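Local structure of probable acetyltransferase (Thermus thermophilus, 3EXN) at residues A[85-91]-A[120-126]; A[139-144]-A[155-159]; A[17-22]-A[53-57]. The protein binds acetyl coenzyme A and, as a GCN5-related N-acetyltransferase, probably transfers the acetyl group to an acceptor substrate. All blocks are in the same frame, centred on the assembly; numbering follows the deposited sequence.

Contact 1: residues A[85-91]-A[120-126]; sequences EAEDATL and VRRLYAV. With ACO (acetyl coenzyme *a), chain C.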
loop_
_atom_site.group_PDB
_atom_site.type_symbol
_atom_site.label_atom_id
_atom_site.label_comp_id
_atom_site.label_asym_id
_atom_site.label_seq_id
_atom_site.Cartn_x
_atom_site.Cartn_y
_atom_site.Cartn_z
ATOM N N GLU A 85 3.645 -16.896 -5.169
ATOM C CA GLU A 85 4.496 -18.025 -4.841
ATOM C C GLU A 85 5.361 -17.747 -3.615
ATOM O O GLU A 85 5.634 -16.606 -3.287
ATOM C CB GLU A 85 5.405 -18.353 -6.023
ATOM C CG GLU A 85 4.636 -18.453 -7.335
ATOM C CD GLU A 85 4.534 -19.844 -7.833
ATOM O OE1 GLU A 85 5.566 -20.347 -8.344
ATOM O OE2 GLU A 85 3.431 -20.433 -7.733
ATOM N N ALA A 86 5.795 -18.842 -2.982
ATOM C CA ALA A 86 6.562 -18.834 -1.752
ATOM C C ALA A 86 7.725 -17.849 -1.783
ATOM O O ALA A 86 8.013 -17.225 -0.752
ATOM C CB ALA A 86 7.110 -20.272 -1.477
ATOM N N GLU A 87 8.390 -17.746 -2.954
ATOM C CA GLU A 87 9.598 -16.907 -3.138
ATOM C C GLU A 87 9.343 -15.435 -3.475
ATOM O O GLU A 87 10.299 -14.647 -3.566
ATOM C CB GLU A 87 10.446 -17.455 -4.273
ATOM C CG GLU A 87 10.752 -18.927 -4.146
ATOM C CD GLU A 87 9.715 -19.849 -4.785
ATOM O OE1 GLU A 87 8.503 -19.520 -4.780
ATOM O OE2 GLU A 87 10.130 -20.932 -5.273
ATOM N N ASP A 88 8.077 -15.091 -3.726
ATOM C CA ASP A 88 7.702 -13.726 -4.133
ATOM C C ASP A 88 6.977 -12.954 -3.036
ATOM O O ASP A 88 6.834 -13.430 -1.895
ATOM C CB ASP A 88 6.816 -13.792 -5.382
ATOM C CG ASP A 88 7.410 -14.634 -6.457
ATOM O OD1 ASP A 88 8.645 -14.735 -6.504
ATOM O OD2 ASP A 88 6.643 -15.188 -7.244
ATOM N N ALA A 89 6.564 -11.736 -3.387
ATOM C CA ALA A 89 5.769 -10.844 -2.511
ATOM C C ALA A 89 4.791 -10.089 -3.385
ATOM O O ALA A 89 5.051 -9.899 -4.564
ATOM C CB ALA A 89 6.694 -9.845 -1.751
ATOM N N THR A 90 3.704 -9.558 -2.781
ATOM C CA THR A 90 2.723 -8.809 -3.554
ATOM C C THR A 90 2.316 -7.640 -2.719
ATOM O O THR A 90 1.993 -7.793 -1.540
ATOM C CB THR A 90 1.462 -9.648 -3.873
ATOM O OG1 THR A 90 1.798 -10.738 -4.729
ATOM C CG2 THR A 90 0.338 -8.817 -4.523
ATOM N N LEU A 91 2.345 -6.474 -3.341
ATOM C CA LEU A 91 1.848 -5.243 -2.738
ATOM C C LEU A 91 0.346 -5.155 -3.104
ATOM O O LEU A 91 -0.026 -5.094 -4.286
ATOM C CB LEU A 91 2.651 -4.010 -3.272
ATOM C CG LEU A 91 2.236 -2.599 -2.785
ATOM C CD1 LEU A 91 2.673 -2.433 -1.393
ATOM C CD2 LEU A 91 2.918 -1.542 -3.723
ATOM N N VAL A 120 13.815 -12.195 -1.221
ATOM C CA VAL A 120 12.627 -12.255 -2.081
ATOM C C VAL A 120 12.990 -12.064 -3.558
ATOM O O VAL A 120 13.837 -11.243 -3.897
ATOM C CB VAL A 120 11.602 -11.138 -1.701
ATOM C CG1 VAL A 120 10.483 -11.076 -2.704
ATOM C CG2 VAL A 120 11.082 -11.329 -0.300
ATOM N N ARG A 121 12.276 -12.778 -4.420
ATOM C CA ARG A 121 12.579 -12.909 -5.841
ATOM C C ARG A 121 11.953 -11.841 -6.730
ATOM O O ARG A 121 12.674 -11.153 -7.447
ATOM C CB ARG A 121 12.170 -14.326 -6.291
ATOM C CG ARG A 121 12.339 -14.670 -7.769
ATOM C CD ARG A 121 11.831 -16.091 -8.085
ATOM N NE ARG A 121 10.373 -16.213 -8.021
ATOM C CZ ARG A 121 9.706 -17.351 -8.185
ATOM N NH1 ARG A 121 8.380 -17.352 -8.109
ATOM N NH2 ARG A 121 10.350 -18.495 -8.442
ATOM N N ARG A 122 10.619 -11.720 -6.722
ATOM C CA ARG A 122 9.877 -10.714 -7.512
ATOM C C ARG A 122 8.875 -10.035 -6.617
ATOM O O ARG A 122 8.345 -10.674 -5.714
ATOM C CB ARG A 122 9.024 -11.331 -8.640
ATOM C CG ARG A 122 9.669 -12.434 -9.435
ATOM C CD ARG A 122 8.652 -13.254 -10.182
ATOM N NE ARG A 122 9.161 -14.596 -10.421
ATOM C CZ ARG A 122 10.132 -14.900 -11.278
ATOM N NH1 ARG A 122 10.725 -13.954 -12.014
ATOM N NH2 ARG A 122 10.516 -16.169 -11.418
ATOM N N LEU A 123 8.559 -8.786 -6.956
ATOM C CA LEU A 123 7.539 -7.978 -6.236
ATOM C C LEU A 123 6.405 -7.671 -7.199
ATOM O O LEU A 123 6.585 -6.964 -8.183
ATOM C CB LEU A 123 8.178 -6.689 -5.704
ATOM C CG LEU A 123 7.251 -5.748 -4.933
ATOM C CD1 LEU A 123 6.597 -6.464 -3.769
ATOM C CD2 LEU A 123 8.027 -4.501 -4.434
ATOM N N TYR A 124 5.215 -8.194 -6.887
ATOM C CA TYR A 124 4.034 -7.942 -7.703
ATOM C C TYR A 124 3.300 -6.778 -7.072
ATOM O O TYR A 124 3.527 -6.517 -5.907
ATOM C CB TYR A 124 3.113 -9.156 -7.697
ATOM C CG TYR A 124 3.612 -10.351 -8.558
ATOM C CD1 TYR A 124 3.137 -10.551 -9.858
ATOM C CD2 TYR A 124 4.535 -11.274 -8.053
ATOM C CE1 TYR A 124 3.581 -11.661 -10.645
ATOM C CE2 TYR A 124 4.989 -12.356 -8.835
ATOM C CZ TYR A 124 4.500 -12.534 -10.129
ATOM O OH TYR A 124 4.930 -13.621 -10.904
ATOM N N ALA A 125 2.447 -6.142 -7.868
ATOM C CA ALA A 125 1.494 -5.086 -7.438
ATOM C C ALA A 125 0.163 -5.387 -8.140
ATOM O O ALA A 125 0.155 -5.686 -9.340
ATOM C CB ALA A 125 2.031 -3.734 -7.851
ATOM N N VAL A 126 -0.957 -5.329 -7.384
ATOM C CA VAL A 126 -2.306 -5.596 -7.923
ATOM C C VAL A 126 -3.126 -4.315 -7.822
ATOM O O VAL A 126 -3.194 -3.721 -6.751
ATOM C CB VAL A 126 -3.024 -6.762 -7.270
ATOM C CG1 VAL A 126 -3.066 -6.632 -5.710
ATOM C CG2 VAL A 126 -4.445 -6.936 -7.908
HETATM O O5B ACO C . 5.286 9.899 -8.047
HETATM P P1A ACO C . 5.043 10.233 -6.448
HETATM O O1A ACO C . 4.917 11.750 -6.303
HETATM O O2A ACO C . 5.975 9.343 -5.642
HETATM O O3A ACO C . 3.552 9.594 -6.293
HETATM P P2A ACO C . 2.661 9.713 -4.977
HETATM O O4A ACO C . 1.475 10.597 -5.377
HETATM O O5A ACO C . 3.458 10.188 -3.787
HETATM O O6A ACO C . 2.222 8.130 -4.858
HETATM C CBP ACO C . 0.187 6.819 -5.367
HETATM C CCP ACO C . 1.512 7.410 -5.883
HETATM C CDP ACO C . 0.577 5.800 -4.312
HETATM C CEP ACO C . -0.580 6.100 -6.473
HETATM C CAP ACO C . -0.688 7.943 -4.748
HETATM O OAP ACO C . -1.056 8.923 -5.754
HETATM C C9P ACO C . -1.990 7.441 -4.154
HETATM O O9P ACO C . -2.080 7.126 -2.976
HETATM N N8P ACO C . -3.037 7.389 -4.974
HETATM C C7P ACO C . -4.392 7.010 -4.528
HETATM C C6P ACO C . -4.492 5.584 -3.990
HETATM C C5P ACO C . -4.037 4.572 -5.032
HETATM O O5P ACO C . -4.380 4.656 -6.231
HETATM N N4P ACO C . -3.240 3.599 -4.565
HETATM C C3P ACO C . -2.742 2.551 -5.428
HETATM C C2P ACO C . -3.664 1.357 -5.440
HETATM S S1P ACO C . -3.041 0.013 -6.459
HETATM C C ACO C . -1.932 -0.588 -5.329
HETATM O O ACO C . -1.826 -0.036 -4.265
HETATM C CH3 ACO C . -1.085 -1.805 -5.654
HETATM O O HOH W 1 5.284 -15.918 -9.163
#
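Ala89 to Leu91 pair in parallel register with Leu123 to Ala125, the two strand axes crossing at -31° and held by alternating backbone bonds from Ala89 N to Arg122 O, Tyr124 N to Ala89 O, Leu91 N to Tyr124 O and Val126 N to Leu91 O. These are the parallel strands of the beta-alpha-beta unit that carries acetyl-CoA in the GNAT fold. Ahead of them, the type I turn from Glu85 to Asp88 brings its carboxylates to Arg121. Arg121, bent at chi3 (71°), grips Asp88 side-on: NE donates to the syn lone pair of OD1 (2.7 Å), tilted from the guanidinium plane, and NH1 meets OD2 at 2.9 Å in that plane. Glu87 CB lies 3.9 Å above the centre of one face of this guanidinium, and its carboxylate stacks on it in a long salt bridge that acts by charge alone. Another long salt bridge joins Asp88 OD1 to Arg122 NE (4.0 Å), and a water links Asp88 OD2 to Tyr124 OH. Farther along, Thr90 OG1 comes within 3.6 Å of Tyr124 CB, though its hydrogen bond goes to Tyr83 O. On the other face of the sheet Ala89, with only a methyl, leaves room for Leu123 CD1, 3.9 Å from its CB, and for Val120 CG1, and Leu91 and Ala125 pack on Phe138 of helix 132-140. At the far end Val126 O lies 3.1 Å from the acetyl CH3 of acetyl-CoA. The pairing thus passes from a charged outer end, where opposite charges probably hold the turn against Arg121 and Arg122, to an end lined by backbone carbonyls and apolar side chains beside the acetyl group.

Contact 2: residues A[139-144]-A[155-159]; sequences QAQGFR and WYVRP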
loop_
_atom_site.group_PDB
_atom_site.type_symbol
_atom_site.label_atom_id
_atom_site.label_comp_id
_atom_site.label_asym_id
_atom_site.label_seq_id
_atom_site.Cartn_x
_atom_site.Cartn_y
_atom_site.Cartn_z
ATOM N N GLN A 139 4.035 1.577 -13.511
ATOM C CA GLN A 139 4.870 1.382 -14.721
ATOM C C GLN A 139 6.132 2.270 -14.672
ATOM O O GLN A 139 7.262 1.827 -15.024
ATOM C CB GLN A 139 4.062 1.630 -15.995
ATOM C CG GLN A 139 2.906 0.622 -16.264
ATOM C CD GLN A 139 3.288 -0.393 -17.340
ATOM O OE1 GLN A 139 4.469 -0.806 -17.448
ATOM N NE2 GLN A 139 2.322 -0.789 -18.150
ATOM N N ALA A 140 5.953 3.505 -14.221
ATOM C CA ALA A 140 7.053 4.472 -14.119
ATOM C C ALA A 140 8.114 3.992 -13.166
ATOM O O ALA A 140 9.290 4.274 -13.371
ATOM C CB ALA A 140 6.537 5.872 -13.690
ATOM N N GLN A 141 7.716 3.207 -12.162
ATOM C CA GLN A 141 8.672 2.672 -11.172
ATOM C C GLN A 141 9.260 1.332 -11.592
ATOM O O GLN A 141 9.986 0.707 -10.824
ATOM C CB GLN A 141 7.997 2.488 -9.825
ATOM C CG GLN A 141 7.310 3.707 -9.339
ATOM C CD GLN A 141 8.218 4.928 -9.355
ATOM O OE1 GLN A 141 9.330 4.875 -8.851
ATOM N NE2 GLN A 141 7.728 6.045 -9.911
ATOM N N GLY A 142 8.920 0.877 -12.797
ATOM C CA GLY A 142 9.546 -0.316 -13.340
ATOM C C GLY A 142 8.717 -1.594 -13.254
ATOM O O GLY A 142 9.245 -2.676 -13.558
ATOM N N PHE A 143 7.453 -1.479 -12.847
ATOM C CA PHE A 143 6.492 -2.625 -12.818
ATOM C C PHE A 143 5.873 -2.825 -14.210
ATOM O O PHE A 143 5.193 -1.957 -14.717
ATOM C CB PHE A 143 5.381 -2.422 -11.800
ATOM C CG PHE A 143 5.844 -2.498 -10.369
ATOM C CD1 PHE A 143 5.536 -3.597 -9.593
ATOM C CD2 PHE A 143 6.607 -1.471 -9.810
ATOM C CE1 PHE A 143 5.951 -3.684 -8.293
ATOM C CE2 PHE A 143 7.042 -1.541 -8.482
ATOM C CZ PHE A 143 6.712 -2.646 -7.723
ATOM N N ARG A 144 6.107 -3.965 -14.833
ATOM C CA ARG A 144 5.444 -4.259 -16.119
ATOM C C ARG A 144 4.135 -5.055 -15.984
ATOM O O ARG A 144 3.944 -5.810 -14.990
ATOM C CB ARG A 144 6.387 -5.014 -17.062
ATOM C CG ARG A 144 6.668 -6.384 -16.577
ATOM C CD ARG A 144 7.185 -7.277 -17.624
ATOM N NE ARG A 144 7.012 -8.671 -17.197
ATOM C CZ ARG A 144 6.059 -9.518 -17.620
ATOM N NH1 ARG A 144 5.150 -9.171 -18.535
ATOM N NH2 ARG A 144 6.045 -10.760 -17.141
ATOM N N TRP A 155 -2.719 -7.052 -12.814
ATOM C CA TRP A 155 -1.466 -7.463 -12.180
ATOM C C TRP A 155 -0.230 -6.925 -12.920
ATOM O O TRP A 155 -0.180 -6.945 -14.148
ATOM C CB TRP A 155 -1.386 -8.988 -12.119
ATOM C CG TRP A 155 -2.327 -9.568 -11.114
ATOM C CD1 TRP A 155 -3.659 -9.841 -11.289
ATOM C CD2 TRP A 155 -2.028 -9.881 -9.768
ATOM N NE1 TRP A 155 -4.196 -10.326 -10.130
ATOM C CE2 TRP A 155 -3.214 -10.374 -9.179
ATOM C CE3 TRP A 155 -0.865 -9.813 -8.995
ATOM C CZ2 TRP A 155 -3.273 -10.777 -7.861
ATOM C CZ3 TRP A 155 -0.916 -10.225 -7.688
ATOM C CH2 TRP A 155 -2.118 -10.703 -7.129
ATOM N N TYR A 156 0.756 -6.510 -12.116
ATOM C CA TYR A 156 2.071 -5.989 -12.561
ATOM C C TYR A 156 3.197 -6.615 -11.722
ATOM O O TYR A 156 2.966 -7.048 -10.594
ATOM C CB TYR A 156 2.101 -4.479 -12.353
ATOM C CG TYR A 156 1.092 -3.730 -13.160
ATOM C CD1 TYR A 156 1.421 -3.165 -14.394
ATOM C CD2 TYR A 156 -0.220 -3.557 -12.675
ATOM C CE1 TYR A 156 0.467 -2.477 -15.159
ATOM C CE2 TYR A 156 -1.174 -2.882 -13.435
ATOM C CZ TYR A 156 -0.823 -2.351 -14.688
ATOM O OH TYR A 156 -1.757 -1.652 -15.439
ATOM N N VAL A 157 4.440 -6.597 -12.236
ATOM C CA VAL A 157 5.581 -7.198 -11.531
ATOM C C VAL A 157 6.906 -6.461 -11.791
ATOM O O VAL A 157 7.149 -5.943 -12.904
ATOM C CB VAL A 157 5.778 -8.699 -11.895
ATOM C CG1 VAL A 157 6.235 -8.879 -13.363
ATOM C CG2 VAL A 157 6.724 -9.373 -10.888
ATOM N N ARG A 158 7.760 -6.454 -10.762
ATOM C CA ARG A 158 9.145 -5.935 -10.883
ATOM C C ARG A 158 10.153 -6.874 -10.243
ATOM O O ARG A 158 10.057 -7.186 -9.061
ATOM C CB ARG A 158 9.253 -4.571 -10.207
ATOM C CG ARG A 158 10.625 -3.884 -10.426
ATOM C CD ARG A 158 10.637 -2.491 -9.882
ATOM N NE ARG A 158 10.769 -2.482 -8.432
ATOM C CZ ARG A 158 10.773 -1.385 -7.670
ATOM N NH1 ARG A 158 10.655 -0.160 -8.204
ATOM N NH2 ARG A 158 10.894 -1.512 -6.348
ATOM N N PRO A 159 11.187 -7.298 -11.005
ATOM C CA PRO A 159 12.166 -8.175 -10.375
ATOM C C PRO A 159 12.968 -7.432 -9.326
ATOM O O PRO A 159 13.155 -6.218 -9.444
ATOM C CB PRO A 159 13.087 -8.574 -11.543
ATOM C CG PRO A 159 13.060 -7.369 -12.428
ATOM C CD PRO A 159 11.629 -6.855 -12.341
#
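Arg158 leaves its backbone with CG anti to N (chi1 -173°) and turns at chi3 (77°), which takes the guanidinium past Phe143 CE2 and on to Gln141 O. That carbonyl lies just before Gly142, where a Schellman motif ends helix 132-140; the chain then enters the sheet, where Arg144 and Val157 form an antiparallel hydrogen-bonded pair. Gly142 supplies the positive phi that ends the helix; a side chain here would be jammed against the preceding carbonyl and crowd Arg158 CD.

Arg158 suits its place because its aliphatic stem covers a ring while its charged end meets polar partners. Its CB sits 3.8 Å from the centroid of the Phe143 ring, 5° off the normal, a CH-pi contact, while Phe143 CE2 lies against one face of the guanidinium. Phe143 also meets Phe138 edge-to-face, and its CB packs on Tyr156 CB at 3.9 Å. Arg144 runs alongside Val157 on the same side of the sheet, its NE 3.9 Å from Val157 CG1. The helix end is also tied toward the cofactor, since Gln141 OE1 is hydrogen-bonded to Arg107, an acetyl-CoA-binding residue. Arg158 NH1 has two partners: Glu111 by salt bridge, and by hydrogen bond Gln141 O, 2.8 Å away in the guanidinium plane.

Contact 3: residues A[17-22]-A[53-57]; sequences VTPKDA and LQTLE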
loop_
_atom_site.group_PDB
_atom_site.type_symbol
_atom_site.label_atom_id
_atom_site.label_comp_id
_atom_site.label_asym_id
_atom_site.label_seq_id
_atom_site.Cartn_x
_atom_site.Cartn_y
_atom_site.Cartn_z
ATOM N N VAL A 17 2.274 -1.624 11.585
ATOM C CA VAL A 17 0.914 -1.344 12.056
ATOM C C VAL A 17 0.472 -2.432 13.068
ATOM O O VAL A 17 0.828 -3.610 12.935
ATOM C CB VAL A 17 -0.074 -1.205 10.867
ATOM C CG1 VAL A 17 -0.514 -2.572 10.362
ATOM C CG2 VAL A 17 -1.293 -0.314 11.219
ATOM N N THR A 18 -0.260 -2.006 14.093
ATOM C CA THR A 18 -0.869 -2.884 15.092
ATOM C C THR A 18 -2.339 -2.435 15.311
ATOM O O THR A 18 -2.697 -1.330 14.944
ATOM C CB THR A 18 -0.057 -2.877 16.432
ATOM O OG1 THR A 18 -0.112 -1.574 17.010
ATOM C CG2 THR A 18 1.401 -3.251 16.198
ATOM N N PRO A 19 -3.207 -3.307 15.892
ATOM C CA PRO A 19 -4.616 -2.955 16.118
ATOM C C PRO A 19 -4.840 -1.661 16.890
ATOM O O PRO A 19 -5.753 -0.929 16.539
ATOM C CB PRO A 19 -5.165 -4.171 16.886
ATOM C CG PRO A 19 -4.312 -5.320 16.284
ATOM C CD PRO A 19 -2.946 -4.707 16.258
ATOM N N LYS A 20 -3.958 -1.325 17.836
ATOM C CA LYS A 20 -4.083 -0.022 18.521
ATOM C C LYS A 20 -3.909 1.200 17.587
ATOM O O LYS A 20 -4.363 2.298 17.911
ATOM C CB LYS A 20 -3.119 0.084 19.693
ATOM C CG LYS A 20 -1.681 0.250 19.303
ATOM C CD LYS A 20 -0.799 0.407 20.527
ATOM C CE LYS A 20 0.644 0.590 20.086
ATOM N NZ LYS A 20 1.249 -0.707 19.611
ATOM N N ASP A 21 -3.314 1.000 16.412
ATOM C CA ASP A 21 -3.211 2.060 15.403
ATOM C C ASP A 21 -4.519 2.382 14.639
ATOM O O ASP A 21 -4.525 3.320 13.805
ATOM C CB ASP A 21 -2.061 1.754 14.407
ATOM C CG ASP A 21 -0.691 1.685 15.064
ATOM O OD1 ASP A 21 -0.409 2.471 15.991
ATOM O OD2 ASP A 21 0.133 0.843 14.619
ATOM N N ALA A 22 -5.617 1.624 14.912
ATOM C CA ALA A 22 -6.868 1.715 14.146
ATOM C C ALA A 22 -7.386 3.139 13.962
ATOM O O ALA A 22 -7.721 3.544 12.866
ATOM C CB ALA A 22 -7.967 0.793 14.759
ATOM N N LEU A 53 -7.190 -5.016 10.750
ATOM C CA LEU A 53 -5.929 -5.092 11.482
ATOM C C LEU A 53 -5.777 -6.361 12.322
ATOM O O LEU A 53 -4.686 -6.914 12.416
ATOM C CB LEU A 53 -5.707 -3.830 12.317
ATOM C CG LEU A 53 -5.475 -2.543 11.523
ATOM C CD1 LEU A 53 -5.451 -1.365 12.446
ATOM C CD2 LEU A 53 -4.181 -2.616 10.621
ATOM N N GLN A 54 -6.874 -6.874 12.856
ATOM C CA GLN A 54 -6.831 -8.133 13.641
ATOM C C GLN A 54 -6.472 -9.317 12.749
ATOM O O GLN A 54 -5.692 -10.218 13.141
ATOM C CB GLN A 54 -8.169 -8.353 14.330
ATOM C CG GLN A 54 -8.447 -7.337 15.403
ATOM C CD GLN A 54 -9.853 -7.414 15.992
ATOM O OE1 GLN A 54 -10.812 -7.875 15.354
ATOM N NE2 GLN A 54 -9.976 -6.945 17.208
ATOM N N THR A 55 -7.031 -9.287 11.552
ATOM C CA THR A 55 -6.762 -10.282 10.540
ATOM C C THR A 55 -5.288 -10.274 10.138
ATOM O O THR A 55 -4.679 -11.330 10.040
ATOM C CB THR A 55 -7.686 -10.126 9.284
ATOM O OG1 THR A 55 -9.067 -10.286 9.667
ATOM C CG2 THR A 55 -7.333 -11.173 8.288
ATOM N N LEU A 56 -4.701 -9.103 9.885
ATOM C CA LEU A 56 -3.297 -9.076 9.443
ATOM C C LEU A 56 -2.330 -9.366 10.578
ATOM O O LEU A 56 -1.249 -9.929 10.342
ATOM C CB LEU A 56 -2.942 -7.786 8.689
ATOM C CG LEU A 56 -2.635 -6.454 9.372
ATOM C CD1 LEU A 56 -1.171 -6.422 9.926
ATOM C CD2 LEU A 56 -2.860 -5.278 8.401
ATOM N N GLU A 57 -2.748 -9.041 11.797
ATOM C CA GLU A 57 -1.944 -9.300 13.000
ATOM C C GLU A 57 -1.491 -10.743 13.115
ATOM O O GLU A 57 -0.321 -11.014 13.504
ATOM C CB GLU A 57 -2.712 -8.874 14.268
ATOM C CG GLU A 57 -1.923 -9.082 15.541
ATOM C CD GLU A 57 -2.592 -8.512 16.765
ATOM O OE1 GLU A 57 -3.796 -8.787 17.008
ATOM O OE2 GLU A 57 -1.883 -7.820 17.507
#
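Pro19 and Leu53 bring the backbones closest, their CA atoms 5.3 Å apart, where the 3-10 turn 19-21 between strand 13-16 and helix 22-30 lies beside the last turn of helix 46-57. The segments meet by van der Waals contact, side chains of the helix packing on side chains and backbone of 17-22, and most of the work falls to Leu53. Its chi1 (-67°) sets CG beside the backbone N, and the fork at CG sends the two methyls to different neighbours. CD2 meets both branches of Val17, CG1 and CG2, at 3.7 Å, whereas CD1 lies 3.7 Å from Thr18 O and 4.0 Å from Ala22 CB. A beta-branched valine suits this place by offering two methyls to one leucine; its CG1 also reaches Leu56 CD1 at 3.9 Å, and Leu56 packs onward against Ala64 and Tyr76 of the sheet. Ala22 is small enough for the helix to approach. At the outer edge the Pro19 ring lies across the extended Glu57 side chain, with CD 3.5 Å from OE2 and CG 3.6 Å from OE1. With a glycine here, loss of the ring would probably open a gap beside Leu53 CB, leave the Glu57 end freer to turn and let the turn flex. At the start of the turn, Thr18 N is bonded to Asp21 OD2 at 2.9 Å, met from above the carboxylate plane. Val17, Ala22, Leu53 and Leu56 thus form an apolar cluster with a carboxylate at its solvent edge, while local bonds brace the turn.

Contacts 1 and 2 hold adjoining parts of one sheet, strands 122-128 and 153-159 being neighbours in it; Leu123 O to Arg158 N and Ala125 N to Tyr156 O are probable hydrogen bonds between them. Contact 3 sits apart, its centre about 28 Å from that of contact 2 and across the centre of the chain, where the turn after an edge strand meets helix 46-57. Contact 1 is the more buried, with 7 of 13 touching residues inside, whereas contacts 2 and 3 lie nearer the surface. Their chemistry differs too: parallel strand pairing with a charged outer end in contact 1, an arginine joining a helix end to a strand in contact 2, and apolar side-chain packing in contact 3. Contact 1 alone reaches the acetyl group directly.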